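Nitrite transporter NirC (Salmonella enterica subsp. enterica serovar Typhimurium, PDB 4FC4) forms a pentameric formate/nitrite transporter-family channel that carries nitrite into and out of the cell across the cytoplasmic membrane. Local coordinates at residues E78-H83 against E196-N201; H83-T88 against L163-I168; K156-N161 against N233-V238; A200-F205 against H224-V229. All blocks are in the same frame, centred on the assembly; numbering follows the deposited sequence.

Contact 1. Residues E78-H83 against E196-N201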
loop_
_atom_site.group_PDB
_atom_site.type_symbol
_atom_site.label_atom_id
_atom_site.label_comp_id
_atom_site.label_asym_id
_atom_site.label_seq_id
_atom_site.Cartn_x
_atom_site.Cartn_y
_atom_site.Cartn_z
ATOM N N GLU B 78 -13.118 24.093 1.892
ATOM C CA GLU B 78 -14.296 24.101 0.979
ATOM C C GLU B 78 -13.919 24.156 -0.505
ATOM O O GLU B 78 -13.267 25.083 -0.929
ATOM C CB GLU B 78 -15.281 25.218 1.352
ATOM C CG GLU B 78 -15.683 25.142 2.819
ATOM C CD GLU B 78 -16.637 23.974 3.175
ATOM O OE1 GLU B 78 -17.239 23.331 2.268
ATOM O OE2 GLU B 78 -16.865 23.734 4.396
ATOM N N LEU B 79 -14.313 23.147 -1.268
ATOM C CA LEU B 79 -13.864 22.951 -2.635
ATOM C C LEU B 79 -15.052 23.158 -3.535
ATOM O O LEU B 79 -16.082 22.516 -3.386
ATOM C CB LEU B 79 -13.308 21.511 -2.820
ATOM C CG LEU B 79 -12.616 21.194 -4.169
ATOM C CD1 LEU B 79 -11.520 22.220 -4.479
ATOM C CD2 LEU B 79 -12.077 19.728 -4.260
ATOM N N PHE B 80 -14.917 24.072 -4.488
ATOM C CA PHE B 80 -16.045 24.425 -5.313
ATOM C C PHE B 80 -16.587 23.183 -6.033
ATOM O O PHE B 80 -17.813 23.032 -6.137
ATOM C CB PHE B 80 -15.694 25.552 -6.301
ATOM C CG PHE B 80 -16.535 25.532 -7.552
ATOM C CD1 PHE B 80 -16.160 24.731 -8.647
ATOM C CD2 PHE B 80 -17.729 26.275 -7.623
ATOM C CE1 PHE B 80 -16.954 24.692 -9.792
ATOM C CE2 PHE B 80 -18.529 26.223 -8.764
ATOM C CZ PHE B 80 -18.143 25.442 -9.851
ATOM N N THR B 81 -15.700 22.294 -6.510
ATOM C CA THR B 81 -16.166 21.188 -7.364
ATOM C C THR B 81 -17.014 20.216 -6.573
ATOM O O THR B 81 -17.917 19.607 -7.109
ATOM C CB THR B 81 -15.014 20.466 -8.103
ATOM O OG1 THR B 81 -14.023 20.086 -7.147
ATOM C CG2 THR B 81 -14.378 21.422 -9.154
ATOM N N GLY B 82 -16.754 20.108 -5.274
ATOM C CA GLY B 82 -17.535 19.225 -4.387
ATOM C C GLY B 82 -18.840 19.926 -4.023
ATOM O O GLY B 82 -19.889 19.281 -3.918
ATOM N N HIS B 83 -18.772 21.246 -3.846
ATOM C CA HIS B 83 -19.962 22.037 -3.630
ATOM C C HIS B 83 -21.002 21.824 -4.707
ATOM O O HIS B 83 -22.228 21.818 -4.405
ATOM C CB HIS B 83 -19.621 23.525 -3.421
ATOM C CG HIS B 83 -19.056 23.843 -2.053
ATOM N ND1 HIS B 83 -19.044 25.084 -1.553
ATOM C CD2 HIS B 83 -18.463 23.017 -1.078
ATOM C CE1 HIS B 83 -18.507 25.090 -0.307
ATOM N NE2 HIS B 83 -18.147 23.818 -0.006
ATOM N N GLU B 196 -9.967 17.518 -16.899
ATOM C CA GLU B 196 -9.664 18.921 -16.495
ATOM C C GLU B 196 -10.317 19.270 -15.153
ATOM O O GLU B 196 -11.554 19.167 -15.016
ATOM C CB GLU B 196 -10.207 19.920 -17.567
ATOM C CG GLU B 196 -9.470 19.986 -18.914
ATOM C CD GLU B 196 -8.052 20.545 -18.832
ATOM O OE1 GLU B 196 -7.805 21.778 -18.697
ATOM O OE2 GLU B 196 -7.156 19.704 -18.882
ATOM N N HIS B 197 -9.520 19.699 -14.175
ATOM C CA HIS B 197 -10.065 20.114 -12.871
ATOM C C HIS B 197 -9.959 21.610 -12.771
ATOM O O HIS B 197 -8.874 22.145 -12.892
ATOM C CB HIS B 197 -9.333 19.389 -11.698
ATOM C CG HIS B 197 -9.996 19.601 -10.354
ATOM N ND1 HIS B 197 -9.421 20.301 -9.380
ATOM C CD2 HIS B 197 -11.277 19.218 -9.875
ATOM C CE1 HIS B 197 -10.283 20.387 -8.307
ATOM N NE2 HIS B 197 -11.405 19.694 -8.614
ATOM N N SER B 198 -11.091 22.303 -12.667
ATOM C CA SER B 198 -11.137 23.805 -12.670
ATOM C C SER B 198 -10.212 24.446 -11.591
ATOM O O SER B 198 -9.311 25.227 -11.914
ATOM C CB SER B 198 -12.581 24.305 -12.518
ATOM O OG SER B 198 -13.104 23.974 -11.216
ATOM N N VAL B 199 -10.412 24.084 -10.327
ATOM C CA VAL B 199 -9.568 24.600 -9.220
ATOM C C VAL B 199 -8.095 24.182 -9.375
ATOM O O VAL B 199 -7.167 24.973 -9.177
ATOM C CB VAL B 199 -10.153 24.198 -7.839
ATOM C CG1 VAL B 199 -9.294 24.677 -6.696
ATOM C CG2 VAL B 199 -11.563 24.758 -7.678
ATOM N N ALA B 200 -7.847 22.942 -9.730
ATOM C CA ALA B 200 -6.437 22.533 -9.931
ATOM C C ALA B 200 -5.789 23.339 -11.087
ATOM O O ALA B 200 -4.606 23.646 -11.031
ATOM C CB ALA B 200 -6.319 21.032 -10.186
ATOM N N ASN B 201 -6.561 23.691 -12.116
ATOM C CA ASN B 201 -6.022 24.478 -13.219
ATOM C C ASN B 201 -5.630 25.881 -12.763
ATOM O O ASN B 201 -4.640 26.431 -13.221
ATOM C CB ASN B 201 -6.990 24.556 -14.417
ATOM C CG ASN B 201 -7.090 23.251 -15.229
ATOM O OD1 ASN B 201 -7.894 23.186 -16.197
ATOM N ND2 ASN B 201 -6.336 22.219 -14.856
#
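NE2 of H197 lies 3.0 Å from OG1 of T81, a hydrogen bond that either partner could donate. It links the two broken membrane-spanning helices of the formate/nitrite transporter fold: helix 80-93 restarts just after L79, and helix 198-209 just after H197. The hydroxyl comes to the edge of the imidazole, near its plane. Rotation about the first bond of T81 (chi1 52°) puts OG1 between the backbone N and the carbonyl carbon, and CG2 then reaches the S198 hydroxyl, 3.5 Å from OG. The other ring nitrogen, ND1, accepts from A200 N at 3.1 Å, the donor tilted 34° out of the ring plane. This is an N-cap bond, so both ring nitrogens are engaged, which should hold the ring's rotation. Each break is also clasped by an asparagine: N112 bonds to E78 O and F80 N, and N233 to E196 O and S198 N. The position of H197 is consistent with the central histidine of the pore in formate/nitrite channels. Beside the polar pair, CD1 of L79 rests against the fork of V199, 4.0 Å from CG1 and 4.1 Å from CG2.

Contact 2. Residues H83-T88 against L163-I168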
loop_
_atom_site.group_PDB
_atom_site.type_symbol
_atom_site.label_atom_id
_atom_site.label_comp_id
_atom_site.label_asym_id
_atom_site.label_seq_id
_atom_site.Cartn_x
_atom_site.Cartn_y
_atom_site.Cartn_z
ATOM N N HIS B 83 -18.772 21.246 -3.846
ATOM C CA HIS B 83 -19.962 22.037 -3.630
ATOM C C HIS B 83 -21.002 21.824 -4.707
ATOM O O HIS B 83 -22.228 21.818 -4.405
ATOM C CB HIS B 83 -19.621 23.525 -3.421
ATOM C CG HIS B 83 -19.056 23.843 -2.053
ATOM N ND1 HIS B 83 -19.044 25.084 -1.553
ATOM C CD2 HIS B 83 -18.463 23.017 -1.078
ATOM C CE1 HIS B 83 -18.507 25.090 -0.307
ATOM N NE2 HIS B 83 -18.147 23.818 -0.006
ATOM N N THR B 84 -20.563 21.612 -5.964
ATOM C CA THR B 84 -21.564 21.415 -7.040
ATOM C C THR B 84 -22.520 20.242 -6.729
ATOM O O THR B 84 -23.771 20.384 -6.945
ATOM C CB THR B 84 -20.978 21.223 -8.454
ATOM O OG1 THR B 84 -20.265 20.003 -8.500
ATOM C CG2 THR B 84 -20.103 22.369 -8.883
ATOM N N MET B 85 -21.934 19.113 -6.247
ATOM C CA MET B 85 -22.710 17.946 -5.753
ATOM C C MET B 85 -23.473 18.195 -4.452
ATOM O O MET B 85 -24.676 17.918 -4.395
ATOM C CB MET B 85 -21.849 16.698 -5.586
ATOM C CG MET B 85 -22.580 15.431 -5.130
ATOM S SD MET B 85 -21.373 14.053 -5.036
ATOM C CE MET B 85 -20.512 14.403 -3.507
ATOM N N PHE B 86 -22.802 18.741 -3.436
ATOM C CA PHE B 86 -23.377 18.829 -2.095
ATOM C C PHE B 86 -24.637 19.688 -2.141
ATOM O O PHE B 86 -25.741 19.317 -1.625
ATOM C CB PHE B 86 -22.362 19.433 -1.079
ATOM C CG PHE B 86 -21.239 18.494 -0.655
ATOM C CD1 PHE B 86 -21.504 17.234 -0.092
ATOM C CD2 PHE B 86 -19.891 18.884 -0.789
ATOM C CE1 PHE B 86 -20.451 16.385 0.317
ATOM C CE2 PHE B 86 -18.841 18.041 -0.392
ATOM C CZ PHE B 86 -19.117 16.791 0.148
ATOM N N LEU B 87 -24.455 20.858 -2.756
ATOM C CA LEU B 87 -25.507 21.844 -2.835
ATOM C C LEU B 87 -26.686 21.344 -3.655
ATOM O O LEU B 87 -27.821 21.661 -3.346
ATOM C CB LEU B 87 -24.964 23.169 -3.343
ATOM C CG LEU B 87 -23.825 23.755 -2.497
ATOM C CD1 LEU B 87 -23.467 25.129 -3.023
ATOM C CD2 LEU B 87 -24.218 23.894 -1.032
ATOM N N THR B 88 -26.422 20.513 -4.655
ATOM C CA THR B 88 -27.484 19.980 -5.499
ATOM C C THR B 88 -28.398 19.106 -4.635
ATOM O O THR B 88 -29.645 19.331 -4.589
ATOM C CB THR B 88 -26.896 19.177 -6.690
ATOM O OG1 THR B 88 -26.360 20.108 -7.647
ATOM C CG2 THR B 88 -27.957 18.300 -7.354
ATOM N N LEU B 163 -15.275 12.015 -11.500
ATOM C CA LEU B 163 -14.336 11.191 -10.785
ATOM C C LEU B 163 -14.042 11.811 -9.402
ATOM O O LEU B 163 -14.009 11.112 -8.403
ATOM C CB LEU B 163 -13.035 10.941 -11.601
ATOM C CG LEU B 163 -13.187 9.744 -12.534
ATOM C CD1 LEU B 163 -12.118 9.680 -13.638
ATOM C CD2 LEU B 163 -13.231 8.443 -11.709
ATOM N N VAL B 164 -13.834 13.121 -9.349
ATOM C CA VAL B 164 -13.540 13.781 -8.079
ATOM C C VAL B 164 -14.761 13.725 -7.101
ATOM O O VAL B 164 -14.581 13.377 -5.910
ATOM C CB VAL B 164 -13.024 15.223 -8.303
ATOM C CG1 VAL B 164 -12.713 15.894 -6.956
ATOM C CG2 VAL B 164 -11.838 15.176 -9.240
ATOM N N CYS B 165 -15.968 14.061 -7.594
ATOM C CA CYS B 165 -17.187 13.771 -6.829
ATOM C C CYS B 165 -17.374 12.297 -6.474
ATOM O O CYS B 165 -17.907 11.989 -5.412
ATOM C CB CYS B 165 -18.417 14.292 -7.526
ATOM S SG CYS B 165 -18.467 16.088 -7.387
ATOM N N LEU B 166 -16.954 11.378 -7.343
ATOM C CA LEU B 166 -17.009 9.976 -6.984
ATOM C C LEU B 166 -16.102 9.684 -5.767
ATOM O O LEU B 166 -16.478 8.903 -4.886
ATOM C CB LEU B 166 -16.681 9.068 -8.177
ATOM C CG LEU B 166 -17.953 8.834 -9.028
ATOM C CD1 LEU B 166 -17.620 8.476 -10.485
ATOM C CD2 LEU B 166 -18.890 7.811 -8.391
ATOM N N ALA B 167 -14.939 10.351 -5.695
ATOM C CA ALA B 167 -14.020 10.182 -4.592
ATOM C C ALA B 167 -14.677 10.742 -3.326
ATOM O O ALA B 167 -14.658 10.123 -2.269
ATOM C CB ALA B 167 -12.714 10.894 -4.905
ATOM N N ILE B 168 -15.329 11.891 -3.447
ATOM C CA ILE B 168 -15.952 12.501 -2.272
ATOM C C ILE B 168 -17.067 11.638 -1.709
ATOM O O ILE B 168 -17.146 11.397 -0.491
ATOM C CB ILE B 168 -16.472 13.895 -2.612
ATOM C CG1 ILE B 168 -15.257 14.810 -2.919
ATOM C CG2 ILE B 168 -17.323 14.362 -1.479
ATOM C CD1 ILE B 168 -15.636 16.108 -3.570
#
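M85, C165 and I168 make most of this contact, with M85 reaching across from helix 80-93 to a strip of helix 150-172. Its side chain runs straight out to SD, with CG anti to the backbone N (chi1 -178°), and bends only at the last torsion (chi3 77°). The straight part brings CB and SD alongside C165, and the bend turns CE to I168. SD sits 3.9 Å from CB of C165, and CE is 3.8 Å from CG2 of I168. At the root of the chain, SG of C165 is 3.9 Å from CB of M85, so cysteine and methionine lie against each other at two levels. CG2 of I168 also meets the end of the F86 ring, 3.4 Å from CZ, while the M85 methyl lies over one face of that ring toward its rim. The contact is apolar; the nearby T84 hydroxyl bonds back to T81 O. M241 of helix 219-248 touches M85 as well, and L166 of 163-168 packs on Y37 of a neighbouring subunit. The segment axes approach to 10.4 Å at a crossing of -60°: half of a broken membrane helix leans on an unbroken one, as in the formate/nitrite transporter fold.

Contact 3. Residues K156-N161 against N233-V238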
loop_
_atom_site.group_PDB
_atom_site.type_symbol
_atom_site.label_atom_id
_atom_site.label_comp_id
_atom_site.label_asym_id
_atom_site.label_seq_id
_atom_site.Cartn_x
_atom_site.Cartn_y
_atom_site.Cartn_z
ATOM N N LYS B 156 -14.113 17.226 -20.875
ATOM C CA LYS B 156 -13.064 16.811 -20.005
ATOM C C LYS B 156 -13.278 17.252 -18.578
ATOM O O LYS B 156 -12.937 16.508 -17.608
ATOM C CB LYS B 156 -11.729 17.280 -20.520
ATOM C CG LYS B 156 -11.059 16.193 -21.288
ATOM C CD LYS B 156 -10.336 16.827 -22.423
ATOM C CE LYS B 156 -8.879 16.948 -22.089
ATOM N NZ LYS B 156 -8.153 16.602 -23.334
ATOM N N GLY B 157 -13.817 18.453 -18.434
ATOM C CA GLY B 157 -14.190 18.946 -17.121
ATOM C C GLY B 157 -15.362 18.147 -16.544
ATOM O O GLY B 157 -15.420 17.860 -15.337
ATOM N N ALA B 158 -16.291 17.745 -17.406
ATOM C CA ALA B 158 -17.385 16.899 -16.932
ATOM C C ALA B 158 -16.799 15.556 -16.481
ATOM O O ALA B 158 -17.092 15.108 -15.372
ATOM C CB ALA B 158 -18.483 16.742 -17.988
ATOM N N LEU B 159 -15.908 14.959 -17.274
ATOM C CA LEU B 159 -15.359 13.657 -16.894
ATOM C C LEU B 159 -14.488 13.718 -15.583
ATOM O O LEU B 159 -14.524 12.827 -14.731
ATOM C CB LEU B 159 -14.579 13.084 -18.052
ATOM C CG LEU B 159 -15.388 12.438 -19.174
ATOM C CD1 LEU B 159 -14.520 12.392 -20.419
ATOM C CD2 LEU B 159 -15.922 11.044 -18.851
ATOM N N CYS B 160 -13.721 14.788 -15.436
ATOM C CA CYS B 160 -12.966 15.001 -14.242
ATOM C C CYS B 160 -13.843 14.971 -12.955
ATOM O O CYS B 160 -13.569 14.191 -12.042
ATOM C CB CYS B 160 -12.204 16.333 -14.336
ATOM S SG CYS B 160 -11.504 16.754 -12.728
ATOM N N ASN B 161 -14.883 15.799 -12.909
ATOM C CA ASN B 161 -15.623 16.019 -11.686
ATOM C C ASN B 161 -16.532 14.878 -11.316
ATOM O O ASN B 161 -16.904 14.696 -10.151
ATOM C CB ASN B 161 -16.412 17.343 -11.701
ATOM C CG ASN B 161 -16.576 17.907 -10.296
ATOM O OD1 ASN B 161 -15.710 17.671 -9.502
ATOM N ND2 ASN B 161 -17.701 18.626 -9.978
ATOM N N ASN B 233 -17.182 20.771 -15.006
ATOM C CA ASN B 233 -17.154 20.275 -13.618
ATOM C C ASN B 233 -18.571 20.301 -12.995
ATOM O O ASN B 233 -18.962 19.349 -12.276
ATOM C CB ASN B 233 -16.207 21.107 -12.722
ATOM C CG ASN B 233 -14.731 20.887 -13.010
ATOM O OD1 ASN B 233 -13.890 21.710 -12.593
ATOM N ND2 ASN B 233 -14.382 19.769 -13.678
ATOM N N THR B 234 -19.298 21.402 -13.260
ATOM C CA THR B 234 -20.610 21.669 -12.698
ATOM C C THR B 234 -21.680 20.714 -13.235
ATOM O O THR B 234 -22.408 20.134 -12.449
ATOM C CB THR B 234 -21.038 23.131 -12.975
ATOM O OG1 THR B 234 -19.997 23.995 -12.497
ATOM C CG2 THR B 234 -22.342 23.470 -12.277
ATOM N N LEU B 235 -21.752 20.539 -14.555
ATOM C CA LEU B 235 -22.514 19.421 -15.152
ATOM C C LEU B 235 -22.446 18.061 -14.401
ATOM O O LEU B 235 -23.473 17.506 -14.011
ATOM C CB LEU B 235 -22.132 19.181 -16.631
ATOM C CG LEU B 235 -22.922 18.024 -17.251
ATOM C CD1 LEU B 235 -24.422 18.282 -17.154
ATOM C CD2 LEU B 235 -22.575 17.805 -18.715
ATOM N N SER B 236 -21.259 17.503 -14.266
ATOM C CA SER B 236 -21.101 16.160 -13.658
ATOM C C SER B 236 -21.402 16.146 -12.129
ATOM O O SER B 236 -21.993 15.191 -11.623
ATOM C CB SER B 236 -19.739 15.572 -13.990
ATOM O OG SER B 236 -18.676 16.468 -13.665
ATOM N N GLY B 237 -21.063 17.224 -11.418
ATOM C CA GLY B 237 -21.339 17.337 -9.998
ATOM C C GLY B 237 -22.825 17.417 -9.752
ATOM O O GLY B 237 -23.361 16.653 -8.964
ATOM N N VAL B 238 -23.493 18.337 -10.449
ATOM C CA VAL B 238 -24.929 18.589 -10.301
ATOM C C VAL B 238 -25.761 17.404 -10.824
ATOM O O VAL B 238 -26.660 16.929 -10.131
ATOM C CB VAL B 238 -25.339 19.923 -11.007
ATOM C CG1 VAL B 238 -26.857 20.151 -11.016
ATOM C CG2 VAL B 238 -24.614 21.096 -10.353
#
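Three side-chain-to-backbone hydrogen bonds tie K156-N161 to N233-V238, where two helices of the formate/nitrite transporter bundle pack closely. ND2 of N233 donates to G157 O at 2.7 Å, and OG of S236 to A158 O, also 2.7 Å, arriving in the carbonyl plane on a lone pair. In return, ND2 of N161 donates a hydrogen bond to N233 O at 2.7 Å, from above the carbonyl plane rather than along a lone pair. The two asparagine side chains lie nearly perpendicular, each handing its amide to the other helix. Such short reaches are possible because the segment axes come within 6.9 Å, crossing at -39°; with no side chain at G157, CA of N233 comes 3.4 Å from G157 O in a CA-H...O contact. G157 O and N233 O keep their own helical bonds, from N161 N and G237 N, so each carbonyl takes donors on opposite faces. Further out, both asparagines face the helix breaks, and N161 ND2 also donates to T81 O. At the outer flank, CB of A158 meets CD2 of L235 at 4.3 Å.

Contact 4. Residues A200-F205 against H224-V229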
loop_
_atom_site.group_PDB
_atom_site.type_symbol
_atom_site.label_atom_id
_atom_site.label_comp_id
_atom_site.label_asym_id
_atom_site.label_seq_id
_atom_site.Cartn_x
_atom_site.Cartn_y
_atom_site.Cartn_z
ATOM N N ALA B 200 -7.847 22.942 -9.730
ATOM C CA ALA B 200 -6.437 22.533 -9.931
ATOM C C ALA B 200 -5.789 23.339 -11.087
ATOM O O ALA B 200 -4.606 23.646 -11.031
ATOM C CB ALA B 200 -6.319 21.032 -10.186
ATOM N N ASN B 201 -6.561 23.691 -12.116
ATOM C CA ASN B 201 -6.022 24.478 -13.219
ATOM C C ASN B 201 -5.630 25.881 -12.763
ATOM O O ASN B 201 -4.640 26.431 -13.221
ATOM C CB ASN B 201 -6.990 24.556 -14.417
ATOM C CG ASN B 201 -7.090 23.251 -15.229
ATOM O OD1 ASN B 201 -7.894 23.186 -16.197
ATOM N ND2 ASN B 201 -6.336 22.219 -14.856
ATOM N N MET B 202 -6.400 26.436 -11.835
ATOM C CA MET B 202 -6.109 27.743 -11.242
ATOM C C MET B 202 -4.666 27.829 -10.753
ATOM O O MET B 202 -3.996 28.824 -11.046
ATOM C CB MET B 202 -7.043 28.070 -10.066
ATOM C CG MET B 202 -8.514 28.195 -10.406
ATOM S SD MET B 202 -9.577 28.263 -8.934
ATOM C CE MET B 202 -11.173 28.407 -9.715
ATOM N N THR B 203 -4.185 26.820 -10.024
ATOM C CA THR B 203 -2.802 26.848 -9.558
ATOM C C THR B 203 -1.848 26.728 -10.770
ATOM O O THR B 203 -0.850 27.438 -10.891
ATOM C CB THR B 203 -2.486 25.753 -8.486
ATOM O OG1 THR B 203 -3.143 26.061 -7.244
ATOM C CG2 THR B 203 -0.991 25.738 -8.185
ATOM N N LEU B 204 -2.149 25.823 -11.692
ATOM C CA LEU B 204 -1.249 25.629 -12.817
ATOM C C LEU B 204 -1.140 26.947 -13.565
ATOM O O LEU B 204 -0.024 27.383 -13.926
ATOM C CB LEU B 204 -1.756 24.543 -13.743
ATOM C CG LEU B 204 -0.792 24.351 -14.897
ATOM C CD1 LEU B 204 0.564 23.801 -14.436
ATOM C CD2 LEU B 204 -1.515 23.456 -15.878
ATOM N N PHE B 205 -2.296 27.581 -13.793
ATOM C CA PHE B 205 -2.303 28.801 -14.552
ATOM C C PHE B 205 -1.514 29.894 -13.885
ATOM O O PHE B 205 -0.881 30.698 -14.577
ATOM C CB PHE B 205 -3.711 29.248 -14.919
ATOM C CG PHE B 205 -4.399 28.333 -15.918
ATOM C CD1 PHE B 205 -3.709 27.783 -16.966
ATOM C CD2 PHE B 205 -5.744 28.008 -15.788
ATOM C CE1 PHE B 205 -4.339 26.934 -17.870
ATOM C CE2 PHE B 205 -6.383 27.167 -16.695
ATOM C CZ PHE B 205 -5.676 26.625 -17.736
ATOM N N HIS B 224 -10.648 31.535 -20.715
ATOM C CA HIS B 224 -11.228 30.557 -21.650
ATOM C C HIS B 224 -11.283 29.151 -21.085
ATOM O O HIS B 224 -12.349 28.542 -21.064
ATOM C CB HIS B 224 -10.482 30.568 -22.991
ATOM C CG HIS B 224 -10.984 29.524 -23.954
ATOM N ND1 HIS B 224 -12.128 29.668 -24.641
ATOM C CD2 HIS B 224 -10.490 28.297 -24.300
ATOM C CE1 HIS B 224 -12.340 28.591 -25.411
ATOM N NE2 HIS B 224 -11.354 27.751 -25.198
ATOM N N ASN B 225 -10.148 28.613 -20.638
ATOM C CA ASN B 225 -10.132 27.259 -19.975
ATOM C C ASN B 225 -11.000 27.182 -18.711
ATOM O O ASN B 225 -11.861 26.322 -18.625
ATOM C CB ASN B 225 -8.720 26.816 -19.632
ATOM C CG ASN B 225 -8.676 25.465 -18.885
ATOM O OD1 ASN B 225 -8.985 25.393 -17.688
ATOM N ND2 ASN B 225 -8.278 24.392 -19.596
ATOM N N LEU B 226 -10.784 28.094 -17.750
ATOM C CA LEU B 226 -11.568 28.146 -16.502
ATOM C C LEU B 226 -13.090 28.216 -16.762
ATOM O O LEU B 226 -13.856 27.502 -16.084
ATOM C CB LEU B 226 -11.059 29.254 -15.551
ATOM C CG LEU B 226 -9.637 29.099 -14.960
ATOM C CD1 LEU B 226 -9.360 30.151 -13.880
ATOM C CD2 LEU B 226 -9.425 27.692 -14.368
ATOM N N LEU B 227 -13.530 29.000 -17.767
ATOM C CA LEU B 227 -14.965 29.026 -18.098
ATOM C C LEU B 227 -15.531 27.656 -18.453
ATOM O O LEU B 227 -16.372 27.135 -17.732
ATOM C CB LEU B 227 -15.306 30.028 -19.195
ATOM C CG LEU B 227 -16.782 30.031 -19.634
ATOM C CD1 LEU B 227 -17.718 30.420 -18.475
ATOM C CD2 LEU B 227 -17.003 30.959 -20.849
ATOM N N TRP B 228 -15.041 27.061 -19.538
ATOM C CA TRP B 228 -15.492 25.732 -19.963
ATOM C C TRP B 228 -15.197 24.574 -18.996
ATOM O O TRP B 228 -16.043 23.695 -18.796
ATOM C CB TRP B 228 -15.051 25.478 -21.409
ATOM C CG TRP B 228 -15.630 26.566 -22.285
ATOM C CD1 TRP B 228 -14.962 27.645 -22.856
ATOM C CD2 TRP B 228 -17.045 26.764 -22.640
ATOM N NE1 TRP B 228 -15.829 28.438 -23.554
ATOM C CE2 TRP B 228 -17.091 27.965 -23.474
ATOM C CE3 TRP B 228 -18.227 26.062 -22.389
ATOM C CZ2 TRP B 228 -18.292 28.448 -24.013
ATOM C CZ3 TRP B 228 -19.420 26.522 -22.941
ATOM C CH2 TRP B 228 -19.463 27.710 -23.719
ATOM N N VAL B 229 -14.049 24.600 -18.335
ATOM C CA VAL B 229 -13.728 23.556 -17.337
ATOM C C VAL B 229 -14.647 23.652 -16.123
ATOM O O VAL B 229 -15.171 22.653 -15.671
ATOM C CB VAL B 229 -12.237 23.547 -17.001
ATOM C CG1 VAL B 229 -11.891 22.502 -15.930
ATOM C CG2 VAL B 229 -11.505 23.252 -18.307
#
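Two first torsions bring N225 and F205 together: N225 sends CG out anti to its amide nitrogen (chi1 177°), and F205 sets CG anti to its carbonyl carbon (chi1 -68°), which turns the phenyl ring across to the asparagine. The amide arrives at the ring's edge, near its plane. OD1 of N225 is 3.3 Å from CE2 of F205, and CG of N225 is 3.4 Å from CZ of the same ring. Amide and ring planes stand 76° apart, so the two groups do not stack. What holds the amide lies outside the pair: ND2 of N225 donates to E196 OE1 and to K145 O, so the loop ahead of helix 198-209 and helix 137-147 both fix its place.

The two helices, 198-209 and 219-248, follow one another in the chain and run antiparallel here, with segment axes 10.5 Å from each other. In formate/nitrite transporter terms, the second half of a broken membrane helix packs against the last membrane helix. L226 is the apolar centre of the contact, its side chain pushed in among N201, M202 and F205. CD2 meets the same F205 edge, 3.9 Å from CE2, and is 4.0 Å from CB of N201, while CD1 lies 4.1 Å from CG of M202. M202 lies athwart L226, whereas the F205 and L226 side chains run alongside in opposing senses. Beyond, W109, L113 and S116 of helix 98-125 touch M202, and F205 also leans on K145 and T146. One turn on from N225, V229 points its CB toward helix 198-209.

Overall arrangement
Contact 1 has its centre about 2 Å from the centre of the chain, where the breaks before helices 80-93 and 198-209 meet; contacts 2 and 3 lie about 10 Å from it between centres and contact 4 about 9 Å. Contacts 2 and 4, with centres about 18 Å apart, are on opposite sides of the chain's centre. Helix 80-93 serves contacts 1 and 2, helix 150-172 contacts 2 and 3, helix 219-248 contacts 3 and 4, and helix 198-209 contacts 1 and 4, closing a ring. Along the chain, contact 2 nests inside the loop closed by contact 1, contact 4 inside that of contact 3, and contacts 1 and 3 interleave. The broken helices are thus braced by two unbroken ones, 150-172 and 219-248.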